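DyP-type peroxidase (Pleurotus ostreatus PC15, PDB 6FSK) is a fungal heme peroxidase of the dye-decolorizing family, probably using peroxide to oxidise dyes and divalent manganese. Local coordinates at residues 18-29 and 165-176; 38-46 and 73-81. The protein carries 1 engineered substitution. All coordinates share one frame; numbering follows the deposited sequence. Where two conformers were deposited one is given.

Interaction 1. Residues 18-29 and 165-176; sequences KRTETYFFFDVT and SISEVTHVRGDV
Phe24 and Glu168 meet across two antiparallel strands: CE1 of the ring lies 3.6 Å from Glu168 CB, and ring and carboxylate planes are turned 51° apart. With CG anti to the backbone N (chi1 178°), the Phe24 ring reaches along the strand far enough for Ile166 CD1 to touch its edge as well. The same glutamate accepts a bond from His171, its OE2 2.7 Å from His171 ND1 and close to the imidazole plane, so one extended side chain offers methylenes to a ring and a carboxylate oxygen to a histidine. On the face bearing Tyr23 and Phe25, Val172 sends CG2 between neighbours, 3.8 Å from Tyr23 CB and at the edge of the Phe25 ring, 3.9 Å from CE2; a beta-branched valine suits an extended strand. Where strand 20-28 begins and 166-175 ends, Thr20 OG1 lies 2.9 Å from Asp175 OD1 and 2.8 Å from Gly174 O, and its one proton could go to either. Arg173 grips OD2 of Asp175 side-on with NE and NH2, while His143 bonds to OD1, so the carboxylate is held at both oxygens. Paired backbone bonds fix this register until Val169 and Thr170 both face Phe25, a classic beta bulge; there Val169 N donates to Phe25 O (2.8 Å). The strand 166-175 is the outermost on this side of the antiparallel sheet of the ferredoxin-like DyP fold. Strand 134-140 flanks 20-28 on its other side, helix 144-156 covers Thr20, Thr22 and Phe24, and Phe34 of helix 31-41 packs on Phe26, Val28 and Ile166.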
loop_
_atom_site.group_PDB
_atom_site.type_symbol
_atom_site.label_atom_id
_atom_site.label_comp_id
_atom_site.label_asym_id
_atom_site.label_seq_id
_atom_site.Cartn_x
_atom_site.Cartn_y
_atom_site.Cartn_z
ATOM N N LYS A 18 -10.593 -10.006 -5.704
ATOM C CA LYS A 18 -10.087 -9.982 -7.084
ATOM C C LYS A 18 -9.053 -11.024 -7.412
ATOM O O LYS A 18 -8.166 -11.358 -6.584
ATOM C CB LYS A 18 -9.465 -8.605 -7.282
ATOM C CG LYS A 18 -8.382 -8.260 -6.231
ATOM C CD LYS A 18 -8.033 -6.765 -6.195
ATOM C CE LYS A 18 -6.980 -6.379 -5.158
ATOM N NZ LYS A 18 -6.935 -4.908 -4.982
ATOM N N ARG A 19 -9.052 -11.413 -8.671
ATOM C CA ARG A 19 -7.931 -12.005 -9.335
ATOM C C ARG A 19 -7.280 -11.017 -10.318
ATOM O O ARG A 19 -6.091 -11.173 -10.679
ATOM C CB ARG A 19 -8.378 -13.288 -10.067
ATOM C CG ARG A 19 -8.721 -14.379 -9.033
ATOM C CD ARG A 19 -9.058 -15.739 -9.645
ATOM N NE ARG A 19 -8.056 -16.324 -10.535
ATOM C CZ ARG A 19 -7.945 -16.108 -11.852
ATOM N NH1 ARG A 19 -8.748 -15.283 -12.537
ATOM N NH2 ARG A 19 -6.975 -16.722 -12.514
ATOM N N THR A 20 -8.090 -10.027 -10.784
ATOM C CA THR A 20 -7.643 -9.004 -11.733
ATOM C C THR A 20 -8.362 -7.705 -11.430
ATOM O O THR A 20 -9.454 -7.691 -10.847
ATOM C CB THR A 20 -7.777 -9.439 -13.188
ATOM O OG1 THR A 20 -7.177 -8.504 -14.081
ATOM C CG2 THR A 20 -9.241 -9.660 -13.565
ATOM N N GLU A 21 -7.723 -6.620 -11.764
ATOM C CA GLU A 21 -8.251 -5.285 -11.458
ATOM C C GLU A 21 -7.762 -4.293 -12.477
ATOM O O GLU A 21 -6.566 -4.242 -12.751
ATOM C CB GLU A 21 -7.866 -4.867 -10.008
ATOM C CG GLU A 21 -8.525 -3.610 -9.504
ATOM C CD GLU A 21 -8.256 -3.389 -8.021
ATOM O OE1 GLU A 21 -7.188 -3.805 -7.576
ATOM O OE2 GLU A 21 -9.143 -2.746 -7.352
ATOM N N THR A 22 -8.657 -3.431 -12.971
ATOM C CA THR A 22 -8.286 -2.324 -13.807
ATOM C C THR A 22 -8.559 -0.994 -13.129
ATOM O O THR A 22 -9.658 -0.748 -12.630
ATOM C CB THR A 22 -8.982 -2.410 -15.150
ATOM O OG1 THR A 22 -8.500 -3.585 -15.826
ATOM C CG2 THR A 22 -8.705 -1.194 -15.988
ATOM N N TYR A 23 -7.545 -0.114 -13.185
ATOM C CA TYR A 23 -7.632 1.247 -12.713
ATOM C C TYR A 23 -7.709 2.179 -13.931
ATOM O O TYR A 23 -6.747 2.216 -14.728
ATOM C CB TYR A 23 -6.514 1.653 -11.785
ATOM C CG TYR A 23 -6.453 0.936 -10.476
ATOM C CD1 TYR A 23 -5.806 -0.272 -10.355
ATOM C CD2 TYR A 23 -7.044 1.524 -9.324
ATOM C CE1 TYR A 23 -5.732 -0.947 -9.130
ATOM C CE2 TYR A 23 -7.022 0.866 -8.112
ATOM C CZ TYR A 23 -6.352 -0.360 -8.011
ATOM O OH TYR A 23 -6.329 -0.974 -6.730
ATOM N N PHE A 24 -8.851 2.845 -14.084
ATOM C CA PHE A 24 -9.119 3.731 -15.197
ATOM C C PHE A 24 -9.020 5.195 -14.719
ATOM O O PHE A 24 -9.877 5.722 -13.960
ATOM C CB PHE A 24 -10.495 3.423 -15.777
ATOM C CG PHE A 24 -10.927 4.288 -16.917
ATOM C CD1 PHE A 24 -10.484 3.922 -18.204
ATOM C CD2 PHE A 24 -11.704 5.449 -16.731
ATOM C CE1 PHE A 24 -10.885 4.710 -19.315
ATOM C CE2 PHE A 24 -12.094 6.252 -17.857
ATOM C CZ PHE A 24 -11.665 5.862 -19.100
ATOM N N PHE A 25 -7.956 5.880 -15.137
ATOM C CA PHE A 25 -7.667 7.245 -14.707
ATOM C C PHE A 25 -8.216 8.254 -15.728
ATOM O O PHE A 25 -7.996 8.097 -16.921
ATOM C CB PHE A 25 -6.171 7.461 -14.522
ATOM C CG PHE A 25 -5.553 6.527 -13.521
ATOM C CD1 PHE A 25 -5.617 6.853 -12.192
ATOM C CD2 PHE A 25 -4.892 5.380 -13.879
ATOM C CE1 PHE A 25 -5.028 6.016 -11.214
ATOM C CE2 PHE A 25 -4.339 4.530 -12.899
ATOM C CZ PHE A 25 -4.437 4.848 -11.587
ATOM N N PHE A 26 -8.991 9.224 -15.252
ATOM C CA PHE A 26 -9.740 10.091 -16.143
ATOM C C PHE A 26 -9.609 11.533 -15.771
ATOM O O PHE A 26 -9.229 11.946 -14.619
ATOM C CB PHE A 26 -11.203 9.653 -16.177
ATOM C CG PHE A 26 -11.944 9.890 -14.876
ATOM C CD1 PHE A 26 -12.595 11.061 -14.621
ATOM C CD2 PHE A 26 -12.051 8.890 -13.949
ATOM C CE1 PHE A 26 -13.286 11.234 -13.446
ATOM C CE2 PHE A 26 -12.711 9.049 -12.779
ATOM C CZ PHE A 26 -13.337 10.225 -12.521
ATOM N N ASP A 27 -9.948 12.384 -16.760
ATOM C CA ASP A 27 -10.180 13.815 -16.580
ATOM C C ASP A 27 -11.659 14.066 -16.908
ATOM O O ASP A 27 -12.284 13.348 -17.679
ATOM C CB ASP A 27 -9.381 14.681 -17.474
ATOM C CG ASP A 27 -7.961 14.689 -17.171
ATOM O OD1 ASP A 27 -7.547 14.590 -15.962
ATOM O OD2 ASP A 27 -7.157 14.796 -18.172
ATOM N N VAL A 28 -12.237 15.007 -16.148
ATOM C CA VAL A 28 -13.600 15.517 -16.363
ATOM C C VAL A 28 -13.510 16.565 -17.431
ATOM O O VAL A 28 -12.791 17.541 -17.260
ATOM C CB VAL A 28 -14.186 16.140 -15.070
ATOM C CG1 VAL A 28 -15.611 16.665 -15.380
ATOM C CG2 VAL A 28 -14.302 15.058 -13.987
ATOM N N THR A 29 -14.260 16.376 -18.530
ATOM C CA THR A 29 -14.252 17.340 -19.642
ATOM C C THR A 29 -15.504 18.260 -19.693
ATOM O O THR A 29 -15.418 19.349 -20.270
ATOM C CB THR A 29 -14.036 16.646 -21.007
ATOM O OG1 THR A 29 -15.022 15.658 -21.208
ATOM C CG2 THR A 29 -12.667 15.957 -21.067
ATOM N N SER A 165 -18.310 12.838 -21.122
ATOM C CA SER A 165 -18.054 13.786 -20.061
ATOM C C SER A 165 -16.744 13.588 -19.318
ATOM O O SER A 165 -16.379 14.395 -18.494
ATOM C CB SER A 165 -19.188 13.745 -19.032
ATOM O OG SER A 165 -19.292 12.475 -18.470
ATOM N N ILE A 166 -16.056 12.495 -19.649
ATOM C CA ILE A 166 -14.690 12.324 -19.146
ATOM C C ILE A 166 -13.820 11.848 -20.302
ATOM O O ILE A 166 -14.334 11.284 -21.293
ATOM C CB ILE A 166 -14.643 11.280 -18.009
ATOM C CG1 ILE A 166 -14.954 9.820 -18.448
ATOM C CG2 ILE A 166 -15.526 11.715 -16.820
ATOM C CD1 ILE A 166 -15.066 8.755 -17.397
ATOM N N SER A 167 -12.509 11.889 -20.077
ATOM C CA SER A 167 -11.601 11.266 -21.022
ATOM C C SER A 167 -10.570 10.439 -20.303
ATOM O O SER A 167 -10.234 10.757 -19.144
ATOM C CB SER A 167 -10.997 12.417 -21.736
ATOM O OG SER A 167 -9.649 12.389 -21.948
ATOM N N GLU A 168 -10.143 9.374 -20.953
ATOM C CA GLU A 168 -9.119 8.478 -20.402
ATOM C C GLU A 168 -7.774 9.196 -20.423
ATOM O O GLU A 168 -7.327 9.696 -21.479
ATOM C CB GLU A 168 -9.041 7.162 -21.187
ATOM C CG GLU A 168 -7.884 6.315 -20.624
ATOM C CD GLU A 168 -7.761 4.919 -21.301
ATOM O OE1 GLU A 168 -8.559 4.511 -22.179
ATOM O OE2 GLU A 168 -6.833 4.204 -20.899
ATOM N N VAL A 169 -7.089 9.234 -19.264
ATOM C CA VAL A 169 -5.698 9.634 -19.172
ATOM C C VAL A 169 -4.857 8.386 -19.509
ATOM O O VAL A 169 -3.921 8.444 -20.316
ATOM C CB VAL A 169 -5.340 10.269 -17.805
ATOM C CG1 VAL A 169 -3.828 10.496 -17.759
ATOM C CG2 VAL A 169 -6.118 11.600 -17.646
ATOM N N THR A 170 -5.109 7.318 -18.773
ATOM C CA THR A 170 -4.497 6.051 -18.981
ATOM C C THR A 170 -5.213 5.016 -18.170
ATOM O O THR A 170 -6.198 5.342 -17.382
ATOM C CB THR A 170 -2.976 6.008 -18.642
ATOM O OG1 THR A 170 -2.418 4.805 -19.206
ATOM C CG2 THR A 170 -2.787 6.034 -17.105
ATOM N N HIS A 171 -4.869 3.743 -18.348
ATOM C CA HIS A 171 -5.415 2.711 -17.443
ATOM C C HIS A 171 -4.277 1.731 -17.153
ATOM O O HIS A 171 -3.344 1.575 -17.967
ATOM C CB HIS A 171 -6.692 1.990 -17.949
ATOM C CG HIS A 171 -6.499 1.102 -19.132
ATOM N ND1 HIS A 171 -6.599 1.542 -20.436
ATOM C CD2 HIS A 171 -6.316 -0.221 -19.200
ATOM C CE1 HIS A 171 -6.420 0.516 -21.248
ATOM N NE2 HIS A 171 -6.325 -0.568 -20.525
ATOM N N VAL A 172 -4.325 1.111 -15.992
ATOM C CA VAL A 172 -3.407 0.056 -15.621
ATOM C C VAL A 172 -4.147 -1.197 -15.168
ATOM O O VAL A 172 -5.270 -1.107 -14.663
ATOM C CB VAL A 172 -2.407 0.525 -14.544
ATOM C CG1 VAL A 172 -1.586 1.714 -14.955
ATOM C CG2 VAL A 172 -3.115 0.809 -13.250
ATOM N N ARG A 173 -3.547 -2.354 -15.371
ATOM C CA ARG A 173 -4.168 -3.601 -14.988
ATOM C C ARG A 173 -3.270 -4.361 -14.026
ATOM O O ARG A 173 -2.064 -4.495 -14.275
ATOM C CB ARG A 173 -4.509 -4.471 -16.174
ATOM C CG ARG A 173 -5.463 -5.628 -15.834
ATOM C CD ARG A 173 -5.668 -6.501 -17.073
ATOM N NE ARG A 173 -4.511 -7.338 -17.281
ATOM C CZ ARG A 173 -4.199 -7.989 -18.403
ATOM N NH1 ARG A 173 -5.023 -7.977 -19.492
ATOM N NH2 ARG A 173 -3.161 -8.764 -18.413
ATOM N N GLY A 174 -3.859 -4.933 -13.024
ATOM C CA GLY A 174 -3.188 -5.847 -12.104
ATOM C C GLY A 174 -3.759 -7.260 -12.305
ATOM O O GLY A 174 -4.958 -7.466 -12.649
ATOM N N ASP A 175 -2.926 -8.241 -12.022
ATOM C CA ASP A 175 -3.265 -9.622 -12.085
ATOM C C ASP A 175 -2.527 -10.379 -11.005
ATOM O O ASP A 175 -1.295 -10.206 -10.870
ATOM C CB ASP A 175 -2.801 -10.169 -13.419
ATOM C CG ASP A 175 -3.548 -9.526 -14.575
ATOM O OD1 ASP A 175 -4.743 -9.953 -14.790
ATOM O OD2 ASP A 175 -2.966 -8.661 -15.253
ATOM N N VAL A 176 -3.241 -11.178 -10.237
ATOM C CA VAL A 176 -2.538 -11.991 -9.246
ATOM C C VAL A 176 -1.591 -12.969 -9.962
ATOM O O VAL A 176 -1.750 -13.293 -11.158
ATOM C CB VAL A 176 -3.521 -12.703 -8.281
ATOM C CG1 VAL A 176 -4.386 -11.664 -7.530
ATOM C CG2 VAL A 176 -4.287 -13.785 -8.992
HETATM O O HOH W 1 -5.417 -12.333 -13.649
#

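Interaction 2. Residues 38-46 and 73-81; sequences MAHFIPHIK and AAVNVSFSH
The Phe41 ring carries Ile45 CG1 over one face, 4.3 Å above its plane and displaced toward the rim, and turns its edge to the strand, where Val75 CG2 lies 3.8 Å from CE1 and Val77 CB 3.7 Å from CE2. Met38 SD sits at the same ring's edge, and Met38 CE in turn approaches the edge of Phe79, 4.3 Å from CZ. A chi1 of 178° swings the Phe41 ring away from its own backbone N and out to the two valines, whose branched side chains suit a sheet surface. Ile45 adds CD1 against Val77 CG1. A helix thus covers one face of an antiparallel sheet, as expected of the ferredoxin-like DyP domain, with Ile153 of helix 144-156 and Leu478 of helix 475-481 beside it. Val75 O accepts from Lys46 N at 2.9 Å and, from above its carbonyl plane, from Asn76 ND2 at 2.8 Å. The same amide nitrogen reaches Lys46 O on a lone pair, 3.1 Å away, while Asn76 OD1 takes the backbone N of Asp11. A leucine in place of Asn76 would probably leave Lys46 O without this donor and deprive Asp11 N of its acceptor. A water bridges His44 O and Val75 N.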
loop_
_atom_site.group_PDB
_atom_site.type_symbol
_atom_site.label_atom_id
_atom_site.label_comp_id
_atom_site.label_asym_id
_atom_site.label_seq_id
_atom_site.Cartn_x
_atom_site.Cartn_y
_atom_site.Cartn_z
ATOM N N MET A 38 -23.112 10.888 -13.370
ATOM C CA MET A 38 -22.782 10.333 -12.070
ATOM C C MET A 38 -24.023 9.752 -11.426
ATOM O O MET A 38 -23.993 8.723 -10.762
ATOM C CB MET A 38 -22.193 11.333 -11.134
ATOM C CG MET A 38 -20.693 11.509 -11.302
ATOM S SD MET A 38 -19.671 10.083 -10.856
ATOM C CE MET A 38 -19.885 9.965 -9.062
ATOM N N ALA A 39 -25.164 10.348 -11.665
ATOM C CA ALA A 39 -26.375 9.727 -11.099
ATOM C C ALA A 39 -26.695 8.336 -11.500
ATOM O O ALA A 39 -27.240 7.554 -10.735
ATOM C CB ALA A 39 -27.566 10.653 -11.378
ATOM N N HIS A 40 -26.339 7.985 -12.735
ATOM C CA HIS A 40 -26.493 6.700 -13.231
ATOM C C HIS A 40 -25.391 5.752 -12.823
ATOM O O HIS A 40 -25.602 4.561 -12.786
ATOM C CB HIS A 40 -26.551 6.757 -14.748
ATOM C CG HIS A 40 -27.811 7.384 -15.221
ATOM N ND1 HIS A 40 -27.877 8.685 -15.647
ATOM C CD2 HIS A 40 -29.083 6.920 -15.181
ATOM C CE1 HIS A 40 -29.136 8.975 -15.938
ATOM N NE2 HIS A 40 -29.883 7.925 -15.647
ATOM N N PHE A 41 -24.205 6.296 -12.550
ATOM C CA PHE A 41 -23.059 5.506 -12.104
ATOM C C PHE A 41 -23.211 5.049 -10.647
ATOM O O PHE A 41 -22.879 3.913 -10.332
ATOM C CB PHE A 41 -21.799 6.347 -12.261
ATOM C CG PHE A 41 -20.499 5.668 -11.793
ATOM C CD1 PHE A 41 -20.235 4.341 -12.041
ATOM C CD2 PHE A 41 -19.609 6.410 -11.117
ATOM C CE1 PHE A 41 -19.034 3.763 -11.635
ATOM C CE2 PHE A 41 -18.388 5.856 -10.728
ATOM C CZ PHE A 41 -18.170 4.518 -10.942
ATOM N N ILE A 42 -23.699 5.910 -9.773
ATOM C CA ILE A 42 -23.646 5.645 -8.349
ATOM C C ILE A 42 -24.254 4.317 -7.914
ATOM O O ILE A 42 -23.693 3.591 -7.098
ATOM C CB ILE A 42 -24.181 6.877 -7.548
ATOM C CG1 ILE A 42 -23.210 8.023 -7.598
ATOM C CG2 ILE A 42 -24.507 6.485 -6.069
ATOM C CD1 ILE A 42 -23.821 9.374 -7.279
ATOM N N PRO A 43 -25.407 3.874 -8.474
ATOM C CA PRO A 43 -25.969 2.586 -8.090
ATOM C C PRO A 43 -25.152 1.355 -8.415
ATOM O O PRO A 43 -25.447 0.298 -7.893
ATOM C CB PRO A 43 -27.328 2.538 -8.842
ATOM C CG PRO A 43 -27.601 3.898 -9.135
ATOM C CD PRO A 43 -26.323 4.629 -9.338
ATOM N N HIS A 44 -24.119 1.488 -9.286
ATOM C CA HIS A 44 -23.162 0.441 -9.554
ATOM C C HIS A 44 -22.033 0.290 -8.504
ATOM O O HIS A 44 -21.351 -0.752 -8.523
ATOM C CB HIS A 44 -22.450 0.748 -10.857
ATOM C CG HIS A 44 -23.268 0.469 -12.069
ATOM N ND1 HIS A 44 -24.107 1.392 -12.653
ATOM C CD2 HIS A 44 -23.375 -0.658 -12.797
ATOM C CE1 HIS A 44 -24.726 0.835 -13.687
ATOM N NE2 HIS A 44 -24.279 -0.401 -13.815
ATOM N N ILE A 45 -21.866 1.253 -7.624
ATOM C CA ILE A 45 -20.674 1.264 -6.709
ATOM C C ILE A 45 -20.812 0.226 -5.617
ATOM O O ILE A 45 -21.902 0.125 -5.016
ATOM C CB ILE A 45 -20.446 2.652 -6.147
ATOM C CG1 ILE A 45 -20.101 3.593 -7.271
ATOM C CG2 ILE A 45 -19.325 2.693 -5.081
ATOM C CD1 ILE A 45 -20.056 5.031 -6.904
ATOM N N LYS A 46 -19.779 -0.596 -5.411
ATOM C CA LYS A 46 -19.832 -1.606 -4.360
ATOM C C LYS A 46 -19.616 -0.983 -2.981
ATOM O O LYS A 46 -18.641 -0.229 -2.746
ATOM C CB LYS A 46 -18.729 -2.612 -4.605
ATOM C CG LYS A 46 -18.663 -3.808 -3.668
ATOM C CD LYS A 46 -19.906 -4.703 -3.694
ATOM C CE LYS A 46 -20.236 -5.285 -5.044
ATOM N NZ LYS A 46 -21.508 -6.165 -5.086
ATOM N N ALA A 73 -18.215 -8.031 -11.717
ATOM C CA ALA A 73 -17.074 -7.304 -11.185
ATOM C C ALA A 73 -17.607 -6.131 -10.373
ATOM O O ALA A 73 -18.697 -5.593 -10.633
ATOM C CB ALA A 73 -16.222 -6.806 -12.317
ATOM N N ALA A 74 -16.788 -5.675 -9.429
ATOM C CA ALA A 74 -17.153 -4.627 -8.504
ATOM C C ALA A 74 -16.417 -3.356 -8.819
ATOM O O ALA A 74 -15.263 -3.402 -9.283
ATOM C CB ALA A 74 -16.819 -5.034 -7.110
ATOM N N VAL A 75 -17.052 -2.231 -8.509
ATOM C CA VAL A 75 -16.489 -0.946 -8.930
ATOM C C VAL A 75 -16.479 0.044 -7.805
ATOM O O VAL A 75 -17.445 0.115 -6.982
ATOM C CB VAL A 75 -17.290 -0.350 -10.121
ATOM C CG1 VAL A 75 -18.699 -0.088 -9.751
ATOM C CG2 VAL A 75 -16.688 0.938 -10.640
ATOM N N ASN A 76 -15.417 0.822 -7.718
ATOM C CA ASN A 76 -15.302 1.941 -6.767
ATOM C C ASN A 76 -14.769 3.156 -7.558
ATOM O O ASN A 76 -14.353 3.061 -8.750
ATOM C CB ASN A 76 -14.316 1.654 -5.606
ATOM C CG ASN A 76 -14.957 1.023 -4.363
ATOM O OD1 ASN A 76 -14.329 1.066 -3.300
ATOM N ND2 ASN A 76 -16.176 0.459 -4.469
ATOM N N VAL A 77 -14.778 4.334 -6.938
ATOM C CA VAL A 77 -14.427 5.588 -7.577
ATOM C C VAL A 77 -13.719 6.516 -6.601
ATOM O O VAL A 77 -14.098 6.543 -5.404
ATOM C CB VAL A 77 -15.642 6.338 -8.228
ATOM C CG1 VAL A 77 -16.604 6.873 -7.134
ATOM C CG2 VAL A 77 -15.159 7.495 -9.104
ATOM N N SER A 78 -12.726 7.310 -7.028
ATOM C CA SER A 78 -11.996 8.157 -6.125
ATOM C C SER A 78 -11.539 9.389 -6.883
ATOM O O SER A 78 -11.346 9.299 -8.099
ATOM C CB SER A 78 -10.859 7.336 -5.497
ATOM O OG SER A 78 -10.357 7.841 -4.281
ATOM N N PHE A 79 -11.444 10.506 -6.197
ATOM C CA PHE A 79 -11.192 11.780 -6.842
ATOM C C PHE A 79 -9.993 12.476 -6.290
ATOM O O PHE A 79 -9.781 12.560 -5.043
ATOM C CB PHE A 79 -12.412 12.735 -6.655
ATOM C CG PHE A 79 -13.614 12.299 -7.377
ATOM C CD1 PHE A 79 -13.809 12.683 -8.696
ATOM C CD2 PHE A 79 -14.509 11.457 -6.790
ATOM C CE1 PHE A 79 -14.900 12.230 -9.404
ATOM C CE2 PHE A 79 -15.644 11.003 -7.475
ATOM C CZ PHE A 79 -15.804 11.376 -8.813
ATOM N N SER A 80 -9.177 13.069 -7.189
ATOM C CA SER A 80 -8.046 13.822 -6.730
ATOM C C SER A 80 -8.402 15.246 -6.355
ATOM O O SER A 80 -9.484 15.713 -6.633
ATOM C CB SER A 80 -6.972 13.884 -7.841
ATOM O OG SER A 80 -7.469 14.741 -8.909
ATOM N N HIS A 81 -7.437 15.965 -5.790
ATOM C CA HIS A 81 -7.682 17.360 -5.449
ATOM C C HIS A 81 -7.926 18.164 -6.690
ATOM O O HIS A 81 -8.856 18.952 -6.731
ATOM C CB HIS A 81 -6.540 17.910 -4.681
ATOM C CG HIS A 81 -6.652 19.396 -4.453
ATOM N ND1 HIS A 81 -7.504 19.951 -3.529
ATOM C CD2 HIS A 81 -6.046 20.415 -5.075
ATOM C CE1 HIS A 81 -7.383 21.272 -3.552
ATOM N NE2 HIS A 81 -6.485 21.580 -4.466
HETATM O O HOH W 2 -19.773 -2.809 -7.806
#

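From the N terminus, strand 20-28 comes first and leads almost at once into helix 31-41. The chain leaves that helix through 42-46, makes helix 48-63 and returns as strand 74-80, where interaction 2 closes a short loop of 26 residues. Only much later, after strand 134-140 and helix 144-156, does strand 166-175 come back beside 20-28, so interaction 1 closes a wide loop of 135 residues that encloses the smaller one whole. In the sheet, strand 134-140 separates 20-28 from 74-80. The two contacts nevertheless touch through Phe26 CZ and Phe79 CE1, 4.0 Å apart: interaction 1 joins neighbouring strands at the sheet's margin, whereas interaction 2 fastens a helix and its exit to a more central strand.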